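Long-range contact in proteasome activator protein PA26 (Trypanosoma brucei, PDB 1YAR), which probably opens the gated entrance of the 20S proteasome by docking onto its end rings as a heptameric, all-helical activator: residues O[75-80]-O[149-154]. Sequence-based numbering, arbitrary orientation.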
loop_
_atom_site.group_PDB
_atom_site.type_symbol
_atom_site.label_atom_id
_atom_site.label_comp_id
_atom_site.label_asym_id
_atom_site.label_seq_id
_atom_site.Cartn_x
_atom_site.Cartn_y
_atom_site.Cartn_z
ATOM N N GLY O 75 69.337 51.245 95.635
ATOM C CA GLY O 75 70.081 50.857 94.428
ATOM C C GLY O 75 69.312 49.883 93.542
ATOM O O GLY O 75 69.263 50.054 92.315
ATOM N N VAL O 76 68.698 48.875 94.157
ATOM C CA VAL O 76 67.898 47.894 93.410
ATOM C C VAL O 76 66.716 48.591 92.707
ATOM O O VAL O 76 66.501 48.398 91.509
ATOM C CB VAL O 76 67.418 46.702 94.301
ATOM C CG1 VAL O 76 66.378 45.822 93.555
ATOM C CG2 VAL O 76 68.615 45.830 94.750
ATOM N N LEU O 77 65.965 49.393 93.460
ATOM C CA LEU O 77 64.810 50.110 92.902
ATOM C C LEU O 77 65.199 51.075 91.775
ATOM O O LEU O 77 64.495 51.178 90.767
ATOM C CB LEU O 77 63.992 50.810 93.997
ATOM C CG LEU O 77 63.248 49.820 94.926
ATOM C CD1 LEU O 77 63.031 50.367 96.316
ATOM C CD2 LEU O 77 61.885 49.313 94.350
ATOM N N GLN O 78 66.332 51.772 91.946
ATOM C CA GLN O 78 66.835 52.686 90.929
ATOM C C GLN O 78 67.193 51.942 89.652
ATOM O O GLN O 78 66.919 52.415 88.549
ATOM C CB GLN O 78 68.076 53.449 91.435
ATOM C CG GLN O 78 68.668 54.398 90.400
ATOM C CD GLN O 78 67.810 55.631 90.185
ATOM O OE1 GLN O 78 67.885 56.584 90.970
ATOM N NE2 GLN O 78 66.996 55.625 89.119
ATOM N N ARG O 79 67.805 50.779 89.812
ATOM C CA ARG O 79 68.230 49.958 88.685
ATOM C C ARG O 79 67.008 49.456 87.902
ATOM O O ARG O 79 67.028 49.397 86.668
ATOM C CB ARG O 79 69.014 48.777 89.218
ATOM C CG ARG O 79 69.775 47.994 88.180
ATOM C CD ARG O 79 70.791 47.043 88.778
ATOM N NE ARG O 79 71.267 46.109 87.760
ATOM C CZ ARG O 79 71.911 44.986 88.035
ATOM N NH1 ARG O 79 72.166 44.656 89.298
ATOM N NH2 ARG O 79 72.304 44.202 87.044
ATOM N N TYR O 80 65.954 49.084 88.635
ATOM C CA TYR O 80 64.698 48.655 88.004
ATOM C C TYR O 80 64.069 49.808 87.229
ATOM O O TYR O 80 63.703 49.643 86.055
ATOM C CB TYR O 80 63.730 48.032 89.023
ATOM C CG TYR O 80 62.510 47.422 88.343
ATOM C CD1 TYR O 80 62.660 46.377 87.435
ATOM C CD2 TYR O 80 61.228 47.929 88.568
ATOM C CE1 TYR O 80 61.557 45.818 86.787
ATOM C CE2 TYR O 80 60.113 47.374 87.917
ATOM C CZ TYR O 80 60.307 46.321 87.030
ATOM O OH TYR O 80 59.243 45.763 86.364
ATOM N N TYR O 149 57.394 53.998 88.855
ATOM C CA TYR O 149 57.689 54.984 89.893
ATOM C C TYR O 149 57.802 54.305 91.250
ATOM O O TYR O 149 57.261 54.761 92.241
ATOM C CB TYR O 149 56.638 56.098 89.844
ATOM C CG TYR O 149 56.361 56.503 88.410
ATOM C CD1 TYR O 149 55.142 56.183 87.792
ATOM C CD2 TYR O 149 57.344 57.134 87.651
ATOM C CE1 TYR O 149 54.909 56.509 86.460
ATOM C CE2 TYR O 149 57.124 57.477 86.316
ATOM C CZ TYR O 149 55.902 57.165 85.731
ATOM O OH TYR O 149 55.695 57.493 84.419
ATOM N N ALA O 150 58.542 53.202 91.256
ATOM C CA ALA O 150 58.636 52.284 92.398
ATOM C C ALA O 150 59.471 52.895 93.518
ATOM O O ALA O 150 59.196 52.676 94.702
ATOM C CB ALA O 150 59.287 51.007 91.953
ATOM N N LEU O 151 60.499 53.635 93.123
ATOM C CA LEU O 151 61.355 54.331 94.076
ATOM C C LEU O 151 60.557 55.363 94.865
ATOM O O LEU O 151 60.633 55.396 96.083
ATOM C CB LEU O 151 62.515 54.981 93.348
ATOM C CG LEU O 151 63.796 55.352 94.078
ATOM C CD1 LEU O 151 64.086 54.458 95.296
ATOM C CD2 LEU O 151 64.927 55.293 93.055
ATOM N N ARG O 152 59.775 56.181 94.171
ATOM C CA ARG O 152 58.875 57.103 94.844
ATOM C C ARG O 152 57.834 56.393 95.719
ATOM O O ARG O 152 57.564 56.854 96.823
ATOM C CB ARG O 152 58.207 58.063 93.857
ATOM C CG ARG O 152 57.143 58.937 94.482
ATOM C CD ARG O 152 57.386 60.428 94.329
ATOM N NE ARG O 152 56.355 61.183 95.048
ATOM C CZ ARG O 152 55.376 61.894 94.474
ATOM N NH1 ARG O 152 55.289 62.003 93.147
ATOM N NH2 ARG O 152 54.487 62.516 95.245
ATOM N N GLU O 153 57.256 55.297 95.224
ATOM C CA GLU O 153 56.324 54.468 96.010
ATOM C C GLU O 153 56.982 54.011 97.321
ATOM O O GLU O 153 56.400 54.155 98.389
ATOM C CB GLU O 153 55.906 53.206 95.246
ATOM C CG GLU O 153 55.076 53.363 93.969
ATOM C CD GLU O 153 54.557 52.009 93.481
ATOM O OE1 GLU O 153 54.246 51.149 94.360
ATOM O OE2 GLU O 153 54.484 51.778 92.233
ATOM N N TYR O 154 58.184 53.452 97.216
ATOM C CA TYR O 154 58.930 52.950 98.381
ATOM C C TYR O 154 59.226 54.058 99.396
ATOM O O TYR O 154 58.914 53.913 100.577
ATOM C CB TYR O 154 60.218 52.256 97.925
ATOM C CG TYR O 154 61.200 51.889 99.026
ATOM C CD1 TYR O 154 60.926 50.855 99.923
ATOM C CD2 TYR O 154 62.429 52.562 99.140
ATOM C CE1 TYR O 154 61.825 50.526 100.933
ATOM C CE2 TYR O 154 63.340 52.238 100.139
ATOM C CZ TYR O 154 63.044 51.218 101.019
ATOM O OH TYR O 154 63.945 50.892 102.005
#
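The ring of Tyr154 meets Leu77 near its root, where methyl CD1 of Leu77 approaches obliquely, 3.6 Å from both CG and CD2 of Tyr154. The other flat group, the amide of Gln78, carries methyl CD2 of Leu151 over one face, nearest to OE1 of Gln78 at 3.8 Å; this is a van der Waals contact, with no hydrogen bond implied. The side chains of Leu77 and Tyr154 cross at about a right angle. The bond to CB of Tyr154 points toward helix 71-99, and with CG anti to the backbone N (chi1 170°) the ring root and CD2 come against Leu77 CD1. Leu73 and Leu74 also touch Tyr154, and Phe196 of helix 183-226 packs against it in an edge-to-face arrangement. The phenol OH is hydrogen-bonded to Asp193 OD1 while Leu77 packs the root, which together limit the ring's movement.

Leu77 is the hub of the contact, burying more area than any other residue, and its two methyls diverge. While CD1 goes to Tyr154, CD2 rests on CB of Ala150 at 3.9 Å. A third touch comes from lower down the chain, where CB of Leu77 meets CD1 of Leu151, also at 3.9 Å. In Gln78 the bond to CB leads away overall, yet CB already touches Leu151 CD2 at 4.0 Å, and the bend at chi2 (73°) adds the amide to the contact.

The evidence for helix packing is direct: the local axes approach to 9.4 Å with an angle of 148° between their directions, and the nearest CA atoms, those of Leu77 and Leu151, are 5.6 Å apart. Met197 and Val200 of helix 183-226 cover Leu77 further. This apolar, near-antiparallel helix packing is consistent with the elongated helical bundle of PA28-family activator subunits, here joining helix 71-99 to the start of helix 150-166.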